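Long-range contacts in putative uncharacterized protein (Coprinopsis cinerea, PDB 3W9A), which probably hydrolyses beta-glucans, as a fungal glycoside hydrolase of family 131 whose catalytic domain is a beta-jelly roll: residues A[32-37]-A[76-81]; A[118-123]-A[198-203]. All blocks are in the same frame, centred on the assembly; numbering follows the deposited sequence.

Contact 1: residues A[32-37]-A[76-81]; sequences WYIKGS and MMRTEL
E80 OE1 lies against the methyls of I34 and has two polar partners: R78 NH2 donates to it at 2.9 Å, and H200 ND1, from the neighbouring strand, is a second partner, though modelled doubtfully close. The companion oxygen, E80 OE2, takes R78 NE at 2.7 Å, so the arginine holds the carboxylate side-on, one nitrogen to each oxygen. Both oxygens sit close to the guanidinium plane, yet the donors come in from above the carboxylate plane. A bend in the arginine chain (chi3 73°) turns the guanidinium back alongside E80. I34 CG2 then covers one guanidinium face, 3.7 Å from R78 NE, and comes equally near the acid, 3.6 Å from E80 CD. With an alanine here instead of E80, R78 would keep N73 but is likely to lose the acceptor that fixes its NE and NH2, H200 ND1 would probably lose its partner, and a gap would open beside I34 CG2.

The backbones meet antiparallel but loosely. E80 N reaches I34 O at 3.3 Å, and water 1 bridges the two strands, accepting from Y33 N and donating to E80 O at 2.7 Å. Water 2 likewise links G36 N to R78 O. On the other face, W32 has CG anti to its backbone N (chi1 174°), which brings CE3 within 3.6 Å of L81 CD2; E80 O lies at the ring's edge, in plane. W32 NE1 bonds T40. This is an edge strand joined to its neighbour partly through water in a beta-jelly roll: one sheet face packs W32, T79 and L81 against strand 44-47, the other carries polar groups beside bound glycerol.

Contact 2: residues A[118-123]-A[198-203]; sequences FFESHF and DFHVGV. With GOL (glycerol), chain E.
F118 lays its ring over the imidazole of H200 in an offset stack, centroids 4.6 Å apart and planes 19° from parallel. F118 CE1 sits over the imidazole rim, 3.4 Å from H200 CG, while H200 CB stands above the middle of the phenyl face in a CH-pi contact. With its CG between backbone N and carbonyl carbon (chi1 58°), the phenylalanine swings across to the neighbouring strand. The backbones add H200 N to F118 O at 2.8 Å and, past the F119/F199 non-hydrogen-bonded pair, E120 N to D198 O at 3.0 Å.

On the opposite face of the sheet, F199 points an edge at F119, its CD1 over the ring centre with the planes at 52°. F123 CE2 covers the other side of the F119 ring, and D198 OD1, itself bonded to T194, meets that ring at its edge.

A type I turn from F119 to H122 places E120 beside the imidazole. A glycerol, probably from the crystallisation liquor, sits here: its O3 is 2.8 Å from H200 NE2 in a hydrogen bond. O2 and O3 also approach E120 OE1, but that oxygen is modelled too close to another atom, so these bonds are doubtful. The F118 stack and E80 near ND1 probably restrain the imidazole's rotation and leave NE2 to meet the glycerol; a histidine meeting a hydroxyl, with an acid close by, is consistent with a sugar-binding spot.

Contacts 1 and 2 lie side by side in one sheet, their centres about 12 Å apart, with segments 76-81 and 198-203 as the inner neighbours. L81 O and V201 N, 2.7 Å apart, probably form a hydrogen bond that joins the two backbones. The side chains join as well: I34 CD1 packs 3.3 Å from H200 CE1, and E80 OE1 lies 2.4 Å from H200 ND1, a probable hydrogen bond whose modelled length is too short to trust. R78, E80 and H200 lie on one side of the sheet, and E120 joins them from the turn. The glycerol of contact 2 also bonds Y33 OH of contact 1, so both probably border one pocket, consistent with a substrate-binding groove.

Contact 1: residues A[32-37]-A[76-81]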
loop_
_atom_site.group_PDB
_atom_site.type_symbol
_atom_site.label_atom_id
_atom_site.label_comp_id
_atom_site.label_asym_id
_atom_site.label_seq_id
_atom_site.Cartn_x
_atom_site.Cartn_y
_atom_site.Cartn_z
ATOM N N TRP A 32 8.456 6.439 9.625
ATOM C CA TRP A 32 9.429 6.195 8.576
ATOM C C TRP A 32 10.715 5.715 9.262
ATOM O O TRP A 32 11.506 6.521 9.764
ATOM C CB TRP A 32 9.621 7.466 7.782
ATOM C CG TRP A 32 10.708 7.453 6.740
ATOM C CD1 TRP A 32 11.636 8.415 6.533
ATOM C CD2 TRP A 32 10.959 6.429 5.781
ATOM N NE1 TRP A 32 12.459 8.064 5.496
ATOM C CE2 TRP A 32 12.053 6.848 5.008
ATOM C CE3 TRP A 32 10.334 5.208 5.473
ATOM C CZ2 TRP A 32 12.564 6.088 3.965
ATOM C CZ3 TRP A 32 10.838 4.453 4.410
ATOM C CH2 TRP A 32 11.931 4.893 3.672
ATOM N N TYR A 33 10.836 4.397 9.358
ATOM C CA TYR A 33 12.020 3.743 9.951
ATOM C C TYR A 33 12.413 2.431 9.258
ATOM O O TYR A 33 13.525 1.987 9.430
ATOM C CB TYR A 33 11.830 3.496 11.452
ATOM C CG TYR A 33 10.726 2.523 11.806
ATOM C CD1 TYR A 33 10.993 1.179 12.018
ATOM C CD2 TYR A 33 9.412 2.952 11.916
ATOM C CE1 TYR A 33 9.974 0.282 12.342
ATOM C CE2 TYR A 33 8.390 2.069 12.241
ATOM C CZ TYR A 33 8.665 0.735 12.445
ATOM O OH TYR A 33 7.624 -0.128 12.763
ATOM N N ILE A 34 11.494 1.792 8.518
ATOM C CA ILE A 34 11.808 0.558 7.814
ATOM C C ILE A 34 12.447 0.956 6.477
ATOM O O ILE A 34 11.777 1.096 5.472
ATOM C CB ILE A 34 10.551 -0.335 7.618
ATOM C CG1 ILE A 34 9.936 -0.701 8.971
ATOM C CG2 ILE A 34 10.894 -1.625 6.891
ATOM C CD1 ILE A 34 8.647 -1.503 8.883
ATOM N N LYS A 35 13.756 1.160 6.487
ATOM C CA LYS A 35 14.449 1.706 5.340
ATOM C C LYS A 35 15.930 1.382 5.381
ATOM O O LYS A 35 16.454 0.992 6.431
ATOM C CB LYS A 35 14.314 3.219 5.373
ATOM C CG LYS A 35 14.980 3.842 6.580
ATOM C CD LYS A 35 14.507 5.254 6.835
ATOM C CE LYS A 35 15.296 5.895 7.965
ATOM N NZ LYS A 35 14.616 7.119 8.473
ATOM N N GLY A 36 16.609 1.646 4.263
ATOM C CA GLY A 36 18.052 1.498 4.178
ATOM C C GLY A 36 18.756 2.704 4.773
ATOM O O GLY A 36 18.107 3.670 5.227
ATOM N N SER A 37 20.083 2.658 4.734
ATOM C CA SER A 37 20.942 3.743 5.230
ATOM C C SER A 37 21.003 4.962 4.326
ATOM O O SER A 37 21.503 6.010 4.742
ATOM C CB SER A 37 22.369 3.234 5.379
ATOM O OG SER A 37 22.400 2.220 6.349
HETATM N N MSE A 76 16.945 -8.360 2.827
HETATM C CA MSE A 76 15.754 -8.194 1.987
HETATM C C MSE A 76 15.558 -6.727 1.651
HETATM O O MSE A 76 15.931 -5.851 2.426
HETATM C CB MSE A 76 14.508 -8.737 2.681
HETATM C CG MSE A 76 14.648 -10.234 2.959
HETATM SE SE MSE A 76 12.964 -10.941 3.704
HETATM C CE MSE A 76 13.728 -12.618 4.428
HETATM N N MSE A 77 14.958 -6.468 0.493
HETATM C CA MSE A 77 14.769 -5.108 -0.013
HETATM C C MSE A 77 13.491 -4.613 0.561
HETATM O O MSE A 77 12.458 -5.210 0.341
HETATM C CB MSE A 77 14.745 -5.053 -1.543
HETATM C CG MSE A 77 15.953 -5.810 -2.069
HETATM SE SE MSE A 77 16.569 -5.342 -3.892
HETATM C CE MSE A 77 14.972 -4.529 -4.682
ATOM N N ARG A 78 13.556 -3.524 1.316
ATOM C CA ARG A 78 12.380 -3.023 2.041
ATOM C C ARG A 78 12.329 -1.509 2.047
ATOM O O ARG A 78 13.320 -0.859 2.404
ATOM C CB ARG A 78 12.389 -3.524 3.487
ATOM C CG ARG A 78 12.250 -5.023 3.644
ATOM C CD ARG A 78 12.134 -5.417 5.113
ATOM N NE ARG A 78 10.838 -5.087 5.693
ATOM C CZ ARG A 78 10.431 -5.494 6.901
ATOM N NH1 ARG A 78 11.223 -6.221 7.666
ATOM N NH2 ARG A 78 9.238 -5.164 7.360
ATOM N N THR A 79 11.180 -0.959 1.654
ATOM C CA THR A 79 10.906 0.475 1.779
ATOM C C THR A 79 9.463 0.571 2.175
ATOM O O THR A 79 8.594 0.340 1.344
ATOM C CB THR A 79 11.102 1.218 0.462
ATOM O OG1 THR A 79 12.489 1.196 0.102
ATOM C CG2 THR A 79 10.631 2.664 0.588
ATOM N N GLU A 80 9.203 0.854 3.447
ATOM C CA GLU A 80 7.848 0.736 3.995
ATOM C C GLU A 80 7.580 1.853 4.997
ATOM O O GLU A 80 8.392 2.108 5.882
ATOM C CB GLU A 80 7.662 -0.633 4.668
ATOM C CG GLU A 80 8.574 -1.682 4.063
ATOM C CD GLU A 80 8.468 -3.064 4.657
ATOM O OE1 GLU A 80 7.852 -3.254 5.718
ATOM O OE2 GLU A 80 9.023 -3.984 4.022
ATOM N N LEU A 81 6.445 2.511 4.849
ATOM C CA LEU A 81 5.945 3.430 5.876
ATOM C C LEU A 81 4.871 2.731 6.674
ATOM O O LEU A 81 4.310 1.734 6.217
ATOM C CB LEU A 81 5.352 4.669 5.207
ATOM C CG LEU A 81 6.332 5.531 4.409
ATOM C CD1 LEU A 81 5.625 6.192 3.232
ATOM C CD2 LEU A 81 7.002 6.574 5.297
HETATM O O HOH W 1 8.617 2.905 8.411
HETATM O O HOH W 2 14.696 1.506 2.108
#

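Contact 2: residues A[118-123]-A[198-203]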
loop_
_atom_site.group_PDB
_atom_site.type_symbol
_atom_site.label_atom_id
_atom_site.label_comp_id
_atom_site.label_asym_id
_atom_site.label_seq_id
_atom_site.Cartn_x
_atom_site.Cartn_y
_atom_site.Cartn_z
ATOM N N PHE A 118 1.096 -4.834 3.221
ATOM C CA PHE A 118 0.902 -5.988 4.092
ATOM C C PHE A 118 0.881 -5.606 5.555
ATOM O O PHE A 118 1.600 -4.697 5.979
ATOM C CB PHE A 118 1.998 -7.048 3.878
ATOM C CG PHE A 118 3.417 -6.564 4.102
ATOM C CD1 PHE A 118 4.026 -6.656 5.348
ATOM C CD2 PHE A 118 4.178 -6.101 3.036
ATOM C CE1 PHE A 118 5.349 -6.233 5.527
ATOM C CE2 PHE A 118 5.492 -5.679 3.212
ATOM C CZ PHE A 118 6.085 -5.760 4.448
ATOM N N PHE A 119 0.068 -6.328 6.322
ATOM C CA PHE A 119 0.172 -6.289 7.773
ATOM C C PHE A 119 1.357 -7.131 8.191
ATOM O O PHE A 119 1.741 -8.053 7.467
ATOM C CB PHE A 119 -1.095 -6.829 8.429
ATOM C CG PHE A 119 -2.262 -5.919 8.303
ATOM C CD1 PHE A 119 -2.507 -4.949 9.249
ATOM C CD2 PHE A 119 -3.119 -6.037 7.231
ATOM C CE1 PHE A 119 -3.579 -4.104 9.130
ATOM C CE2 PHE A 119 -4.213 -5.212 7.107
ATOM C CZ PHE A 119 -4.447 -4.243 8.059
ATOM N N GLU A 120 1.917 -6.831 9.368
ATOM C CA GLU A 120 3.067 -7.576 9.915
ATOM C C GLU A 120 2.844 -9.091 9.883
ATOM O O GLU A 120 3.738 -9.853 9.481
ATOM C CB GLU A 120 3.376 -7.106 11.339
ATOM C CG GLU A 120 4.494 -7.848 12.053
ATOM C CD GLU A 120 5.874 -7.596 11.477
ATOM O OE1 GLU A 120 6.075 -6.782 10.558
ATOM O OE2 GLU A 120 6.808 -8.225 11.979
ATOM N N SER A 121 1.647 -9.516 10.275
ATOM C CA SER A 121 1.291 -10.939 10.326
ATOM C C SER A 121 0.932 -11.534 8.956
ATOM O O SER A 121 0.669 -12.730 8.841
ATOM C CB SER A 121 0.106 -11.125 11.258
ATOM O OG SER A 121 -1.081 -10.587 10.663
ATOM N N HIS A 122 0.885 -10.685 7.932
ATOM C CA HIS A 122 0.524 -11.076 6.569
ATOM C C HIS A 122 -0.870 -11.690 6.482
ATOM O O HIS A 122 -1.149 -12.482 5.574
ATOM C CB HIS A 122 1.561 -12.031 5.993
ATOM C CG HIS A 122 2.953 -11.493 6.024
ATOM N ND1 HIS A 122 3.457 -10.681 5.032
ATOM C CD2 HIS A 122 3.950 -11.650 6.928
ATOM C CE1 HIS A 122 4.706 -10.355 5.327
ATOM N NE2 HIS A 122 5.029 -10.931 6.468
ATOM N N PHE A 123 -1.760 -11.306 7.399
ATOM C CA PHE A 123 -3.095 -11.876 7.387
ATOM C C PHE A 123 -3.825 -11.418 6.122
ATOM O O PHE A 123 -4.730 -12.100 5.653
ATOM C CB PHE A 123 -3.875 -11.571 8.686
ATOM C CG PHE A 123 -4.479 -10.194 8.752
ATOM C CD1 PHE A 123 -5.663 -9.919 8.111
ATOM C CD2 PHE A 123 -3.898 -9.197 9.544
ATOM C CE1 PHE A 123 -6.242 -8.673 8.209
ATOM C CE2 PHE A 123 -4.462 -7.947 9.645
ATOM C CZ PHE A 123 -5.635 -7.675 8.971
ATOM N N ASP A 198 1.262 -1.469 12.521
ATOM C CA ASP A 198 1.852 -2.624 11.847
ATOM C C ASP A 198 1.308 -2.870 10.424
ATOM O O ASP A 198 1.448 -3.962 9.897
ATOM C CB ASP A 198 1.665 -3.872 12.717
ATOM C CG ASP A 198 0.204 -4.247 12.893
ATOM O OD1 ASP A 198 -0.658 -3.581 12.276
ATOM O OD2 ASP A 198 -0.068 -5.202 13.659
ATOM N N PHE A 199 0.725 -1.844 9.807
ATOM C CA PHE A 199 0.367 -1.916 8.413
ATOM C C PHE A 199 1.442 -1.243 7.551
ATOM O O PHE A 199 1.773 -0.063 7.744
ATOM C CB PHE A 199 -0.999 -1.286 8.184
ATOM C CG PHE A 199 -1.476 -1.411 6.764
ATOM C CD1 PHE A 199 -1.784 -2.663 6.232
ATOM C CD2 PHE A 199 -1.608 -0.298 5.957
ATOM C CE1 PHE A 199 -2.204 -2.785 4.930
ATOM C CE2 PHE A 199 -2.034 -0.422 4.640
ATOM C CZ PHE A 199 -2.334 -1.673 4.130
ATOM N N HIS A 200 1.981 -1.996 6.600
ATOM C CA HIS A 200 3.175 -1.595 5.868
ATOM C C HIS A 200 2.802 -1.016 4.530
ATOM O O HIS A 200 2.470 -1.746 3.596
ATOM C CB HIS A 200 4.133 -2.779 5.719
ATOM C CG HIS A 200 4.679 -3.253 7.031
ATOM N ND1 HIS A 200 6.031 -3.321 7.307
ATOM C CD2 HIS A 200 4.044 -3.612 8.173
ATOM C CE1 HIS A 200 6.199 -3.756 8.540
ATOM N NE2 HIS A 200 5.010 -3.936 9.086
ATOM N N VAL A 201 2.829 0.312 4.459
ATOM C CA VAL A 201 2.547 1.000 3.220
ATOM C C VAL A 201 3.852 1.038 2.426
ATOM O O VAL A 201 4.676 1.925 2.610
ATOM C CB VAL A 201 2.025 2.423 3.465
ATOM C CG1 VAL A 201 1.807 3.146 2.153
ATOM C CG2 VAL A 201 0.730 2.385 4.274
ATOM N N GLY A 202 4.032 0.063 1.554
ATOM C CA GLY A 202 5.280 -0.082 0.820
ATOM C C GLY A 202 5.542 -1.489 0.328
ATOM O O GLY A 202 4.606 -2.267 0.111
ATOM N N VAL A 203 6.827 -1.807 0.159
ATOM C CA VAL A 203 7.241 -2.996 -0.590
ATOM C C VAL A 203 8.390 -3.701 0.069
ATOM O O VAL A 203 9.372 -3.061 0.460
ATOM C CB VAL A 203 7.740 -2.627 -1.999
ATOM C CG1 VAL A 203 8.012 -3.887 -2.809
ATOM C CG2 VAL A 203 6.723 -1.758 -2.698
HETATM C C1 GOL E . 8.732 -3.263 12.702
HETATM O O1 GOL E . 8.635 -2.727 14.026
HETATM C C2 GOL E . 7.487 -4.091 12.383
HETATM O O2 GOL E . 7.735 -4.789 11.166
HETATM C C3 GOL E . 6.251 -3.200 12.276
HETATM O O3 GOL E . 5.114 -4.002 11.879
HETATM O O HOH W 3 -0.550 -7.580 12.038
#